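Local coordinates for protein beta-1,3-xylanase (Alcaligenes sp., PDB 2COV) that binds beta-1,3-xylan as the family 31 carbohydrate-binding module of a beta-1,3-xylanase, probably holding the enzyme on its substrate, at residues A[22-27]-A[56-61]; A[31-36]-A[75-80]; A[38-43]-A[68-73]; A[64-69]-A[87-92]. All blocks are in the same frame, centred on the assembly; numbering follows the deposited sequence.

Interaction 1 (A[22-27]-A[56-61])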
loop_
_atom_site.group_PDB
_atom_site.type_symbol
_atom_site.label_atom_id
_atom_site.label_comp_id
_atom_site.label_asym_id
_atom_site.label_seq_id
_atom_site.Cartn_x
_atom_site.Cartn_y
_atom_site.Cartn_z
ATOM N N GLU A 22 13.035 -3.937 25.131
ATOM C CA GLU A 22 11.611 -4.095 24.793
ATOM C C GLU A 22 10.862 -2.752 24.896
ATOM O O GLU A 22 10.945 -2.024 25.888
ATOM C CB GLU A 22 10.913 -5.120 25.709
ATOM C CG GLU A 22 11.165 -6.627 25.302
ATOM C CD GLU A 22 10.184 -7.592 25.931
ATOM O OE1 GLU A 22 10.134 -8.728 25.353
ATOM O OE2 GLU A 22 9.519 -7.199 26.961
ATOM N N ILE A 23 10.080 -2.486 23.859
ATOM C CA ILE A 23 9.216 -1.307 23.735
ATOM C C ILE A 23 7.776 -1.800 23.632
ATOM O O ILE A 23 7.539 -2.777 22.965
ATOM C CB ILE A 23 9.608 -0.471 22.487
ATOM C CG1 ILE A 23 8.848 0.856 22.453
ATOM C CG2 ILE A 23 9.402 -1.252 21.204
ATOM C CD1 ILE A 23 9.260 1.712 21.286
ATOM N N GLU A 24 6.849 -1.130 24.334
ATOM C CA GLU A 24 5.424 -1.403 24.141
ATOM C C GLU A 24 4.902 -0.226 23.324
ATOM O O GLU A 24 4.977 0.910 23.745
ATOM C CB GLU A 24 4.726 -1.469 25.493
ATOM C CG GLU A 24 3.196 -1.667 25.326
ATOM C CD GLU A 24 2.448 -1.757 26.614
ATOM O OE1 GLU A 24 2.470 -0.788 27.361
ATOM O OE2 GLU A 24 1.785 -2.742 26.846
ATOM N N VAL A 25 4.280 -0.544 22.230
ATOM C CA VAL A 25 3.637 0.442 21.344
ATOM C C VAL A 25 2.167 0.388 21.629
ATOM O O VAL A 25 1.594 -0.687 21.805
ATOM C CB VAL A 25 3.931 0.134 19.873
ATOM C CG1 VAL A 25 3.229 1.100 18.957
ATOM C CG2 VAL A 25 5.460 0.103 19.611
ATOM N N TYR A 26 1.511 1.518 21.746
ATOM C CA TYR A 26 0.083 1.526 22.023
ATOM C C TYR A 26 -0.630 2.698 21.377
ATOM O O TYR A 26 -0.077 3.700 20.997
ATOM C CB TYR A 26 -0.168 1.541 23.523
ATOM C CG TYR A 26 0.255 2.828 24.237
ATOM C CD1 TYR A 26 -0.589 3.918 24.310
ATOM C CD2 TYR A 26 1.491 2.929 24.890
ATOM C CE1 TYR A 26 -0.215 5.082 24.970
ATOM C CE2 TYR A 26 1.841 4.073 25.542
ATOM C CZ TYR A 26 1.022 5.153 25.582
ATOM O OH TYR A 26 1.400 6.304 26.281
ATOM N N HIS A 27 -1.948 2.499 21.227
ATOM C CA HIS A 27 -2.855 3.542 20.856
ATOM C C HIS A 27 -4.065 3.492 21.810
ATOM O O HIS A 27 -4.757 2.486 21.895
ATOM C CB HIS A 27 -3.364 3.468 19.422
ATOM C CG HIS A 27 -3.839 4.794 18.888
ATOM N ND1 HIS A 27 -4.841 5.526 19.499
ATOM C CD2 HIS A 27 -3.338 5.588 17.899
ATOM C CE1 HIS A 27 -4.967 6.692 18.856
ATOM N NE2 HIS A 27 -4.069 6.758 17.869
ATOM N N ARG A 56 -2.349 -2.516 22.529
ATOM C CA ARG A 56 -0.959 -2.504 22.891
ATOM C C ARG A 56 -0.246 -3.790 22.528
ATOM O O ARG A 56 -0.882 -4.861 22.533
ATOM C CB ARG A 56 -0.790 -2.200 24.317
ATOM C CG ARG A 56 -1.426 -3.022 25.311
ATOM C CD ARG A 56 -1.441 -2.171 26.882
ATOM N NE ARG A 56 -2.448 -1.314 27.457
ATOM C CZ ARG A 56 -2.055 -0.267 28.120
ATOM N NH1 ARG A 56 -2.903 0.538 28.659
ATOM N NH2 ARG A 56 -0.687 0.067 28.164
ATOM N N LYS A 57 1.047 -3.701 22.176
ATOM C CA LYS A 57 1.859 -4.858 21.945
ATOM C C LYS A 57 3.320 -4.497 22.188
ATOM O O LYS A 57 3.702 -3.352 22.008
ATOM C CB LYS A 57 1.685 -5.425 20.524
ATOM C CG LYS A 57 1.947 -6.964 20.395
ATOM C CD LYS A 57 0.873 -7.754 21.080
ATOM C CE LYS A 57 1.189 -9.257 20.982
ATOM N NZ LYS A 57 0.490 -10.096 21.901
ATOM N N THR A 58 4.119 -5.479 22.603
ATOM C CA THR A 58 5.542 -5.296 22.856
ATOM C C THR A 58 6.406 -5.937 21.777
ATOM O O THR A 58 6.060 -6.965 21.163
ATOM C CB THR A 58 5.888 -5.853 24.260
ATOM O OG1 THR A 58 5.068 -5.166 25.256
ATOM C CG2 THR A 58 7.326 -5.747 24.576
ATOM N N PHE A 59 7.577 -5.319 21.557
ATOM C CA PHE A 59 8.518 -5.673 20.504
ATOM C C PHE A 59 9.932 -5.542 21.029
ATOM O O PHE A 59 10.189 -4.806 21.964
ATOM C CB PHE A 59 8.395 -4.636 19.359
ATOM C CG PHE A 59 7.021 -4.558 18.746
ATOM C CD1 PHE A 59 6.069 -3.754 19.294
ATOM C CD2 PHE A 59 6.706 -5.285 17.649
ATOM C CE1 PHE A 59 4.793 -3.708 18.748
ATOM C CE2 PHE A 59 5.464 -5.206 17.067
ATOM C CZ PHE A 59 4.507 -4.420 17.639
ATOM N N ASN A 60 10.849 -6.239 20.377
ATOM C CA ASN A 60 12.274 -6.010 20.609
ATOM C C ASN A 60 12.639 -4.616 20.113
ATOM O O ASN A 60 12.154 -4.210 19.045
ATOM C CB ASN A 60 13.116 -7.026 19.848
ATOM C CG ASN A 60 12.840 -8.454 20.246
ATOM O OD1 ASN A 60 12.716 -8.799 21.429
ATOM N ND2 ASN A 60 12.755 -9.294 19.236
ATOM N N ALA A 61 13.504 -3.922 20.799
ATOM C CA ALA A 61 13.994 -2.612 20.357
ATOM C C ALA A 61 15.328 -2.310 21.002
ATOM O O ALA A 61 15.764 -2.982 21.942
ATOM C CB ALA A 61 12.992 -1.512 20.685
HETATM O O HOH W 1 9.430 -8.454 22.515
HETATM O O HOH W 2 2.172 -4.998 25.309
#

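Interaction 2 (A[31-36]-A[75-80])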
loop_
_atom_site.group_PDB
_atom_site.type_symbol
_atom_site.label_atom_id
_atom_site.label_comp_id
_atom_site.label_asym_id
_atom_site.label_seq_id
_atom_site.Cartn_x
_atom_site.Cartn_y
_atom_site.Cartn_z
ATOM N N GLY A 31 -12.578 4.796 19.933
ATOM C CA GLY A 31 -13.988 4.476 19.684
ATOM C C GLY A 31 -14.296 3.670 18.473
ATOM O O GLY A 31 -15.451 3.374 18.197
ATOM N N TRP A 32 -13.290 3.256 17.730
ATOM C CA TRP A 32 -13.472 2.466 16.501
ATOM C C TRP A 32 -14.214 1.178 16.776
ATOM O O TRP A 32 -14.062 0.616 17.864
ATOM C CB TRP A 32 -12.158 2.118 15.892
ATOM C CG TRP A 32 -11.160 3.234 15.782
ATOM C CD1 TRP A 32 -11.059 4.147 14.799
ATOM C CD2 TRP A 32 -10.067 3.444 16.645
ATOM N NE1 TRP A 32 -10.004 4.950 15.053
ATOM C CE2 TRP A 32 -9.365 4.535 16.162
ATOM C CE3 TRP A 32 -9.602 2.813 17.800
ATOM C CZ2 TRP A 32 -8.217 5.000 16.778
ATOM C CZ3 TRP A 32 -8.461 3.248 18.376
ATOM C CH2 TRP A 32 -7.806 4.338 17.897
ATOM N N SER A 33 -14.895 0.616 15.799
ATOM C CA SER A 33 -15.483 -0.699 16.010
ATOM C C SER A 33 -14.404 -1.744 16.316
ATOM O O SER A 33 -14.621 -2.603 17.125
ATOM C CB SER A 33 -16.334 -1.073 14.794
ATOM O OG SER A 33 -15.653 -0.939 13.567
ATOM N N ALA A 34 -13.260 -1.680 15.665
ATOM C CA ALA A 34 -12.091 -2.399 16.091
ATOM C C ALA A 34 -12.312 -3.899 16.165
ATOM O O ALA A 34 -11.843 -4.583 17.068
ATOM C CB ALA A 34 -11.497 -1.824 17.335
ATOM N N GLY A 35 -12.946 -4.481 15.129
ATOM C CA GLY A 35 -13.022 -5.945 15.038
ATOM C C GLY A 35 -11.697 -6.624 14.915
ATOM O O GLY A 35 -11.544 -7.777 15.276
ATOM N N TRP A 36 -10.753 -5.931 14.307
ATOM C CA TRP A 36 -9.334 -6.308 14.287
ATOM C C TRP A 36 -8.496 -5.052 14.519
ATOM O O TRP A 36 -8.991 -3.914 14.353
ATOM C CB TRP A 36 -8.913 -7.054 12.987
ATOM C CG TRP A 36 -9.184 -6.268 11.732
ATOM C CD1 TRP A 36 -10.269 -6.372 10.926
ATOM C CD2 TRP A 36 -8.397 -5.186 11.156
ATOM N NE1 TRP A 36 -10.236 -5.497 9.921
ATOM C CE2 TRP A 36 -9.090 -4.743 10.028
ATOM C CE3 TRP A 36 -7.192 -4.604 11.493
ATOM C CZ2 TRP A 36 -8.625 -3.694 9.266
ATOM C CZ3 TRP A 36 -6.715 -3.560 10.716
ATOM C CH2 TRP A 36 -7.443 -3.076 9.644
ATOM N N ASP A 75 -12.667 -0.219 11.296
ATOM C CA ASP A 75 -13.577 0.845 11.682
ATOM C C ASP A 75 -14.819 0.804 10.848
ATOM O O ASP A 75 -14.870 0.193 9.798
ATOM C CB ASP A 75 -12.890 2.259 11.529
ATOM C CG ASP A 75 -13.645 3.336 12.532
ATOM O OD1 ASP A 75 -13.388 4.415 12.321
ATOM O OD2 ASP A 75 -14.476 2.921 13.383
ATOM N N ARG A 76 -15.866 1.407 11.381
ATOM C CA ARG A 76 -17.124 1.613 10.603
ATOM C C ARG A 76 -17.865 0.293 10.451
ATOM O O ARG A 76 -18.612 0.103 9.503
ATOM C CB ARG A 76 -16.848 2.255 9.188
ATOM C CG ARG A 76 -15.785 3.399 9.055
ATOM C CD ARG A 76 -16.486 4.571 9.305
ATOM N NE ARG A 76 -15.785 5.846 9.426
ATOM C CZ ARG A 76 -16.590 6.914 9.684
ATOM N NH1 ARG A 76 -16.119 8.087 9.870
ATOM N NH2 ARG A 76 -17.952 6.780 9.616
ATOM N N TYR A 77 -17.661 -0.644 11.373
ATOM C CA TYR A 77 -18.505 -1.855 11.442
ATOM C C TYR A 77 -18.454 -2.637 10.133
ATOM O O TYR A 77 -19.471 -2.980 9.526
ATOM C CB TYR A 77 -19.951 -1.544 11.882
ATOM C CG TYR A 77 -19.984 -0.870 13.225
ATOM C CD1 TYR A 77 -20.020 0.512 13.302
ATOM C CD2 TYR A 77 -19.968 -1.586 14.422
ATOM C CE1 TYR A 77 -19.959 1.204 14.548
ATOM C CE2 TYR A 77 -19.918 -0.860 15.695
ATOM C CZ TYR A 77 -19.901 0.503 15.697
ATOM O OH TYR A 77 -19.837 1.172 16.948
ATOM N N GLY A 78 -17.238 -2.902 9.675
ATOM C CA GLY A 78 -17.027 -3.678 8.469
ATOM C C GLY A 78 -16.810 -2.812 7.251
ATOM O O GLY A 78 -16.427 -3.346 6.174
ATOM N N GLN A 79 -17.004 -1.498 7.360
ATOM C CA GLN A 79 -17.035 -0.638 6.203
ATOM C C GLN A 79 -15.795 0.255 6.037
ATOM O O GLN A 79 -15.731 1.057 5.105
ATOM C CB GLN A 79 -18.289 0.223 6.217
ATOM C CG GLN A 79 -19.607 -0.573 6.183
ATOM C CD GLN A 79 -19.803 -1.343 4.900
ATOM O OE1 GLN A 79 -19.483 -0.876 3.799
ATOM N NE2 GLN A 79 -20.373 -2.532 5.031
ATOM N N GLY A 80 -14.777 0.089 6.876
ATOM C CA GLY A 80 -13.571 0.913 6.742
ATOM C C GLY A 80 -12.471 0.562 7.667
ATOM O O GLY A 80 -12.439 -0.566 8.213
#

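Interaction 3 (A[38-43]-A[68-73])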
loop_
_atom_site.group_PDB
_atom_site.type_symbol
_atom_site.label_atom_id
_atom_site.label_comp_id
_atom_site.label_asym_id
_atom_site.label_seq_id
_atom_site.Cartn_x
_atom_site.Cartn_y
_atom_site.Cartn_z
ATOM N N TYR A 38 -3.954 -3.937 14.479
ATOM C CA TYR A 38 -2.532 -4.277 14.472
ATOM C C TYR A 38 -1.728 -3.127 15.029
ATOM O O TYR A 38 -1.985 -1.985 14.703
ATOM C CB TYR A 38 -2.013 -4.631 13.085
ATOM C CG TYR A 38 -2.538 -5.944 12.550
ATOM C CD1 TYR A 38 -3.722 -6.012 11.876
ATOM C CD2 TYR A 38 -1.838 -7.115 12.749
ATOM C CE1 TYR A 38 -4.250 -7.221 11.466
ATOM C CE2 TYR A 38 -2.308 -8.310 12.338
ATOM C CZ TYR A 38 -3.524 -8.375 11.728
ATOM O OH TYR A 38 -4.042 -9.584 11.316
ATOM N N VAL A 39 -0.738 -3.503 15.825
ATOM C CA VAL A 39 0.285 -2.599 16.283
ATOM C C VAL A 39 1.578 -3.048 15.618
ATOM O O VAL A 39 1.881 -4.214 15.607
ATOM C CB VAL A 39 0.365 -2.706 17.816
ATOM C CG1 VAL A 39 1.394 -1.798 18.298
ATOM C CG2 VAL A 39 -0.998 -2.403 18.474
ATOM N N CYS A 40 2.364 -2.092 15.126
ATOM C CA CYS A 40 3.577 -2.436 14.365
ATOM C C CYS A 40 4.738 -1.551 14.763
ATOM O O CYS A 40 4.576 -0.367 15.127
ATOM C CB CYS A 40 3.385 -2.252 12.853
ATOM S SG CYS A 40 1.763 -2.708 12.220
ATOM N N LEU A 41 5.920 -2.145 14.633
ATOM C CA LEU A 41 7.188 -1.419 14.817
ATOM C C LEU A 41 7.999 -1.694 13.559
ATOM O O LEU A 41 8.295 -2.850 13.240
ATOM C CB LEU A 41 7.950 -1.996 16.039
ATOM C CG LEU A 41 9.145 -1.202 16.470
ATOM C CD1 LEU A 41 8.715 0.043 17.171
ATOM C CD2 LEU A 41 10.107 -2.025 17.387
ATOM N N ASN A 42 8.351 -0.639 12.849
ATOM C CA ASN A 42 9.039 -0.788 11.595
ATOM C C ASN A 42 8.368 -1.773 10.648
ATOM O O ASN A 42 9.023 -2.555 9.900
ATOM C CB ASN A 42 10.534 -1.167 11.760
ATOM C CG ASN A 42 11.398 -0.052 12.253
ATOM O OD1 ASN A 42 10.951 1.112 12.375
ATOM N ND2 ASN A 42 12.636 -0.356 12.572
ATOM N N ASP A 43 7.036 -1.708 10.594
ATOM C CA ASP A 43 6.232 -2.519 9.690
ATOM C C ASP A 43 6.225 -4.023 9.992
ATOM O O ASP A 43 5.793 -4.832 9.182
ATOM C CB ASP A 43 6.576 -2.299 8.171
ATOM C CG ASP A 43 6.791 -0.861 7.833
ATOM O OD1 ASP A 43 7.951 -0.444 7.476
ATOM O OD2 ASP A 43 5.806 -0.100 7.970
ATOM N N LYS A 68 9.562 3.478 13.191
ATOM C CA LYS A 68 8.216 3.860 12.731
ATOM C C LYS A 68 7.196 3.059 13.540
ATOM O O LYS A 68 7.226 1.798 13.550
ATOM C CB LYS A 68 8.064 3.550 11.280
ATOM C CG LYS A 68 6.680 3.842 10.689
ATOM C CD LYS A 68 6.601 3.218 9.244
ATOM C CE LYS A 68 5.286 3.307 8.571
ATOM N NZ LYS A 68 5.462 2.577 7.245
ATOM N N LEU A 69 6.305 3.769 14.207
ATOM C CA LEU A 69 5.139 3.095 14.829
ATOM C C LEU A 69 4.000 3.090 13.860
ATOM O O LEU A 69 3.749 4.108 13.187
ATOM C CB LEU A 69 4.712 3.886 16.084
ATOM C CG LEU A 69 5.780 4.260 17.125
ATOM C CD1 LEU A 69 5.117 4.885 18.367
ATOM C CD2 LEU A 69 6.639 3.053 17.458
ATOM N N THR A 70 3.220 2.020 13.836
ATOM C CA THR A 70 1.972 2.023 13.060
ATOM C C THR A 70 0.886 1.362 13.893
ATOM O O THR A 70 1.100 0.412 14.620
ATOM C CB THR A 70 2.108 1.185 11.771
ATOM O OG1 THR A 70 3.203 1.700 10.995
ATOM C CG2 THR A 70 0.876 1.158 10.903
ATOM N N PHE A 71 -0.304 1.966 13.756
ATOM C CA PHE A 71 -1.510 1.384 14.316
ATOM C C PHE A 71 -2.520 1.296 13.208
ATOM O O PHE A 71 -2.781 2.281 12.495
ATOM C CB PHE A 71 -2.088 2.246 15.434
ATOM C CG PHE A 71 -3.308 1.663 16.100
ATOM C CD1 PHE A 71 -3.246 0.418 16.681
ATOM C CD2 PHE A 71 -4.519 2.281 16.127
ATOM C CE1 PHE A 71 -4.351 -0.194 17.254
ATOM C CE2 PHE A 71 -5.631 1.727 16.734
ATOM C CZ PHE A 71 -5.544 0.505 17.264
ATOM N N LYS A 72 -3.013 0.087 12.997
ATOM C CA LYS A 72 -4.041 -0.207 12.015
ATOM C C LYS A 72 -5.278 -0.728 12.710
ATOM O O LYS A 72 -5.179 -1.594 13.550
ATOM C CB LYS A 72 -3.582 -1.280 11.006
ATOM C CG LYS A 72 -2.205 -1.164 10.484
ATOM C CD LYS A 72 -1.895 -2.167 9.415
ATOM C CE LYS A 72 -0.470 -2.077 8.913
ATOM N NZ LYS A 72 -0.163 -3.089 7.878
ATOM N N VAL A 73 -6.435 -0.194 12.363
ATOM C CA VAL A 73 -7.626 -0.573 13.067
ATOM C C VAL A 73 -8.837 -0.668 12.193
ATOM O O VAL A 73 -9.076 0.206 11.348
ATOM C CB VAL A 73 -7.848 0.370 14.287
ATOM C CG1 VAL A 73 -8.143 1.841 13.905
ATOM C CG2 VAL A 73 -8.948 -0.177 15.205
HETATM O O HOH W 3 5.517 0.385 11.805
HETATM O O HOH W 4 3.391 -0.466 8.909
#

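Interaction 4 (A[64-69]-A[87-92])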
loop_
_atom_site.group_PDB
_atom_site.type_symbol
_atom_site.label_atom_id
_atom_site.label_comp_id
_atom_site.label_asym_id
_atom_site.label_seq_id
_atom_site.Cartn_x
_atom_site.Cartn_y
_atom_site.Cartn_z
ATOM N N GLY A 64 17.671 4.438 21.862
ATOM C CA GLY A 64 18.324 5.424 21.026
ATOM C C GLY A 64 18.151 5.227 19.567
ATOM O O GLY A 64 18.559 6.114 18.809
ATOM N N GLN A 65 17.556 4.116 19.137
ATOM C CA GLN A 65 17.251 3.908 17.744
ATOM C C GLN A 65 15.870 4.485 17.402
ATOM O O GLN A 65 15.058 4.727 18.281
ATOM C CB GLN A 65 17.332 2.424 17.373
ATOM C CG GLN A 65 18.760 1.920 17.465
ATOM C CD GLN A 65 19.690 2.513 16.459
ATOM O OE1 GLN A 65 20.734 3.147 16.821
ATOM N NE2 GLN A 65 19.417 2.256 15.211
ATOM N N ASP A 66 15.742 4.856 16.135
ATOM C CA ASP A 66 14.524 5.469 15.616
ATOM C C ASP A 66 13.668 4.393 14.982
ATOM O O ASP A 66 14.180 3.527 14.283
ATOM C CB ASP A 66 14.830 6.488 14.529
ATOM C CG ASP A 66 15.710 7.573 15.002
ATOM O OD1 ASP A 66 16.497 8.109 14.135
ATOM O OD2 ASP A 66 15.612 7.907 16.201
ATOM N N TYR A 67 12.352 4.458 15.182
ATOM C CA TYR A 67 11.412 3.471 14.714
ATOM C C TYR A 67 10.176 4.156 14.141
ATOM O O TYR A 67 9.739 5.189 14.646
ATOM C CB TYR A 67 10.949 2.599 15.910
ATOM C CG TYR A 67 12.060 1.730 16.462
ATOM C CD1 TYR A 67 12.801 2.142 17.568
ATOM C CD2 TYR A 67 12.403 0.545 15.842
ATOM C CE1 TYR A 67 13.853 1.390 18.052
ATOM C CE2 TYR A 67 13.468 -0.242 16.337
ATOM C CZ TYR A 67 14.200 0.228 17.425
ATOM O OH TYR A 67 15.241 -0.487 17.907
ATOM N N LYS A 68 9.562 3.478 13.191
ATOM C CA LYS A 68 8.216 3.860 12.731
ATOM C C LYS A 68 7.196 3.059 13.540
ATOM O O LYS A 68 7.226 1.798 13.550
ATOM C CB LYS A 68 8.064 3.550 11.280
ATOM C CG LYS A 68 6.680 3.842 10.689
ATOM C CD LYS A 68 6.601 3.218 9.244
ATOM C CE LYS A 68 5.286 3.307 8.571
ATOM N NZ LYS A 68 5.462 2.577 7.245
ATOM N N LEU A 69 6.305 3.769 14.207
ATOM C CA LEU A 69 5.139 3.095 14.829
ATOM C C LEU A 69 4.000 3.090 13.860
ATOM O O LEU A 69 3.749 4.108 13.187
ATOM C CB LEU A 69 4.712 3.886 16.084
ATOM C CG LEU A 69 5.780 4.260 17.125
ATOM C CD1 LEU A 69 5.117 4.885 18.367
ATOM C CD2 LEU A 69 6.639 3.053 17.458
ATOM N N ASN A 87 6.877 8.467 13.582
ATOM C CA ASN A 87 8.272 8.109 13.918
ATOM C C ASN A 87 8.633 8.568 15.290
ATOM O O ASN A 87 8.284 9.689 15.712
ATOM C CB ASN A 87 9.252 8.764 12.925
ATOM C CG ASN A 87 9.099 8.318 11.516
ATOM O OD1 ASN A 87 8.557 7.260 11.241
ATOM N ND2 ASN A 87 9.638 9.158 10.587
ATOM N N ILE A 88 9.367 7.714 16.005
ATOM C CA ILE A 88 9.822 7.978 17.367
ATOM C C ILE A 88 11.282 7.524 17.538
ATOM O O ILE A 88 11.813 6.766 16.734
ATOM C CB ILE A 88 8.904 7.324 18.476
ATOM C CG1 ILE A 88 8.900 5.806 18.392
ATOM C CG2 ILE A 88 7.511 7.867 18.366
ATOM C CD1 ILE A 88 10.081 5.074 19.111
ATOM N N THR A 89 11.885 8.063 18.566
ATOM C CA THR A 89 13.142 7.528 19.107
ATOM C C THR A 89 12.876 6.778 20.404
ATOM O O THR A 89 12.188 7.293 21.260
ATOM C CB THR A 89 14.127 8.672 19.322
ATOM O OG1 THR A 89 14.379 9.344 18.078
ATOM C CG2 THR A 89 15.468 8.162 19.922
ATOM N N PHE A 90 13.378 5.574 20.507
ATOM C CA PHE A 90 13.120 4.777 21.685
ATOM C C PHE A 90 13.936 5.253 22.883
ATOM O O PHE A 90 15.172 5.321 22.795
ATOM C CB PHE A 90 13.393 3.309 21.402
ATOM C CG PHE A 90 13.160 2.370 22.550
ATOM C CD1 PHE A 90 12.136 2.558 23.409
ATOM C CD2 PHE A 90 13.998 1.298 22.735
ATOM C CE1 PHE A 90 11.916 1.693 24.453
ATOM C CE2 PHE A 90 13.790 0.413 23.750
ATOM C CZ PHE A 90 12.764 0.615 24.629
ATOM N N THR A 91 13.237 5.690 23.920
ATOM C CA THR A 91 13.817 6.206 25.146
ATOM C C THR A 91 13.181 5.482 26.332
ATOM O O THR A 91 12.298 4.667 26.153
ATOM C CB THR A 91 13.455 7.703 25.346
ATOM O OG1 THR A 91 12.006 7.829 25.482
ATOM C CG2 THR A 91 13.856 8.570 24.125
ATOM N N THR A 92 13.607 5.885 27.542
ATOM C CA THR A 92 13.145 5.277 28.762
ATOM C C THR A 92 11.806 5.838 29.289
ATOM O O THR A 92 11.410 5.492 30.401
ATOM C CB THR A 92 14.203 5.355 29.846
ATOM O OG1 THR A 92 14.474 6.749 29.994
ATOM C CG2 THR A 92 15.430 4.541 29.440
#

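Interaction 1 (A[22-27]-A[56-61])
Ile23 and Phe59 pair through their backbones in an antiparallel sheet, and their side chains lie on its buried face, the tight part of the contact. Ile23 N gives a hydrogen bond to Phe59 O at 3.0 Å, and Phe59 N returns one to Ile23 O; Val25 and Lys57 repeat the exchange. The methyl Ile23 CG2 reaches Ala61 CB at 3.6 Å, while Val25 CG2 lies 3.9 Å from Phe59 CD1, approaching the ring obliquely. On the other face the chemistry is polar and looser. Glu24, extended with CG anti to the backbone N (chi1 176°), runs out to Arg56, whose guanidinium it meets at the edge: Glu24 OE1 to Arg56 NH2 is a weak, 3.4 Å salt bridge, the two planes turned 49° apart. Both groups have partners beyond this pair, Asn16 for Glu24 OE1 and the carbonyl of Ser51 for Arg56 NE. A water joins Glu24 OE2, 2.8 Å away, to Thr58 OG1, and Glu22 OE2 rests 3.6 Å from the methyl Thr58 CG2. Strand 22-28 sits between strands 13-19 and 54-60, with Val39 and Leu41 of strand 37-41 packed against its buried face.

Interaction 2 (A[31-36]-A[75-80])
Ser33 reaches the turn after strand 66-75 with both its hydroxyl and its methylene. Ser33 OG accepts the backbone N-H of Tyr77 at 3.0 Å (N-H...O angle 159°), and Ser33 CB sits over one face of the Tyr77 ring in a CH-pi contact, 3.7 Å from the centroid and offset toward the rim. Beside it, Asp75 OD2 takes a weak, 3.4 Å hydrogen bond from Ser33 N and a second weak one from Arg76 N. The other carboxylate oxygen, Asp75 OD1, comes to the edge of the indole, 3.4 Å from Trp32 CD1, with the carboxylate plane nearly perpendicular to the ring. The receiving element is the tip of the beta hairpin of strands 66-75 and 80-89, a type I' turn from Arg76 to Gln79 closed by Gln79 N to Arg76 O at 3.1 Å. Ser33 OG stands between its backbone N and carbonyl carbon (chi1 51°), where Glu74 OE1 also bonds to it. Glu74 in turn holds Gly35 N and Gly78 N, one on each loop, and Gln82 NE2 bonds to Asp75 OD1. Farther out, Trp32 packs on Phe71 and His27, and Arg76 forms a salt bridge to Asp11 of a neighbouring subunit.

Interaction 3 (A[38-43]-A[68-73])
Strands 37-41 and 66-75 are antiparallel neighbours in the beta-sandwich of the module, and the end of the first carries the Cys40-Cys45 disulfide. Tyr38 with Lys72 and Cys40 with Thr70 are the hydrogen-bonded pairs; Lys72 N to Tyr38 O (2.9 Å) is almost straight at 175°, whereas Thr70 N meets Cys40 O from 37° above the carbonyl plane. On the buried face, Leu41 CD1 touches Leu69 CD2 at 3.7 Å, and Val39 CG2 comes to the edge of the ring, 4.0 Å from Phe71 CD1. The opposite face brings Cys40 CB against Thr70 CB at 3.8 Å, with Lys72 CE near the sulfur. Beyond Leu41 the chain turns, yet the pairing goes on with a side chain's help: Asn42 N bonds to Lys68 O, and Asn42 OD1 takes the N-H of Lys68 at 2.9 Å, nearly in line with its C=O. One water bonds to Asp43 N, Lys68 O and Thr70 OG1, while Asp85 of strand 80-89 is a further partner of that hydroxyl. A chi1 of 177° swings the fully extended Lys68 chain away from its own amide nitrogen, and Lys68 NZ ends in a salt bridge 2.8 Å from Asp43 OD2, on the syn lone pair.

Interaction 4 (A[64-69]-A[87-92])
Tyr67 and Ile88 form the hydrogen-bonded pair of an antiparallel arrangement whose strand segments, 66-69 and 87-89, run at 143° to each other, with Tyr67 N to Ile88 O at 2.8 Å and Ile88 N to Tyr67 O at 2.9 Å. Past the strand ends the pairing continues between loops: Phe90 N gives its hydrogen to Gln65 O, and Gly64 N gives a nearly straight bond to Phe90 O at 2.8 Å. Gly64 has a positive phi, which favours glycine.

On the inner face Ile88 is the central contact. With chi1 63° its CG1 is tucked over its own backbone, and there Ile88 CG1 meets Leu69 CD2 at 3.7 Å; CG2 touches Leu69 CD1, the two side chains being roughly perpendicular to each other. The end of the same isoleucine, CD1, lies at the edge of the Tyr67 ring, as does Phe90 CB, 3.9 Å from Tyr67 CE1. The phenol hydroxyl bonds beyond the contact, to Val62 N.

The outer face is polar. The Asp66 and Thr89 side chains run alongside each other in one direction, and Thr89 OG1 donates to Asp66 OD2 at 2.7 Å, reaching the anti side of that oxygen from 31° out of the carboxylate plane. Asn87 OD1 rests on the aliphatic start of Lys68, 3.7 Å from Lys68 CB, while Asn87 ND2 bonds to Cys45 O of a neighbouring subunit. Inward, Ile88 and Phe90 meet Phe15 and Ile23, packing the inner face of the hairpin across the core on strands 13-19 and 22-28.

In the fold
Interactions 1, 3 and 4 are antiparallel strand pairings of the beta-sandwich, and interactions 3 and 4 share strand 66-75, including Lys68 and Leu69. Their apolar faces converge: Val25 meets Val39, Phe59 packs on Val39 and Leu41, and Ile23 and Ala61 touch Phe90. Interactions 1 and 3 lie nearer the chain's centre, interaction 4 somewhat farther out; each combines regular backbone bonds with an apolar inner face and a more polar outer one, which in interaction 3 also holds the Cys40 disulfide. Interaction 2 is a surface contact between loops, built from one firm and two weak side-chain bonds to backbone N-H groups, plus contacts to the Tyr77 ring and the Trp32 edge; Trp32 links it inward to His27 and Phe71.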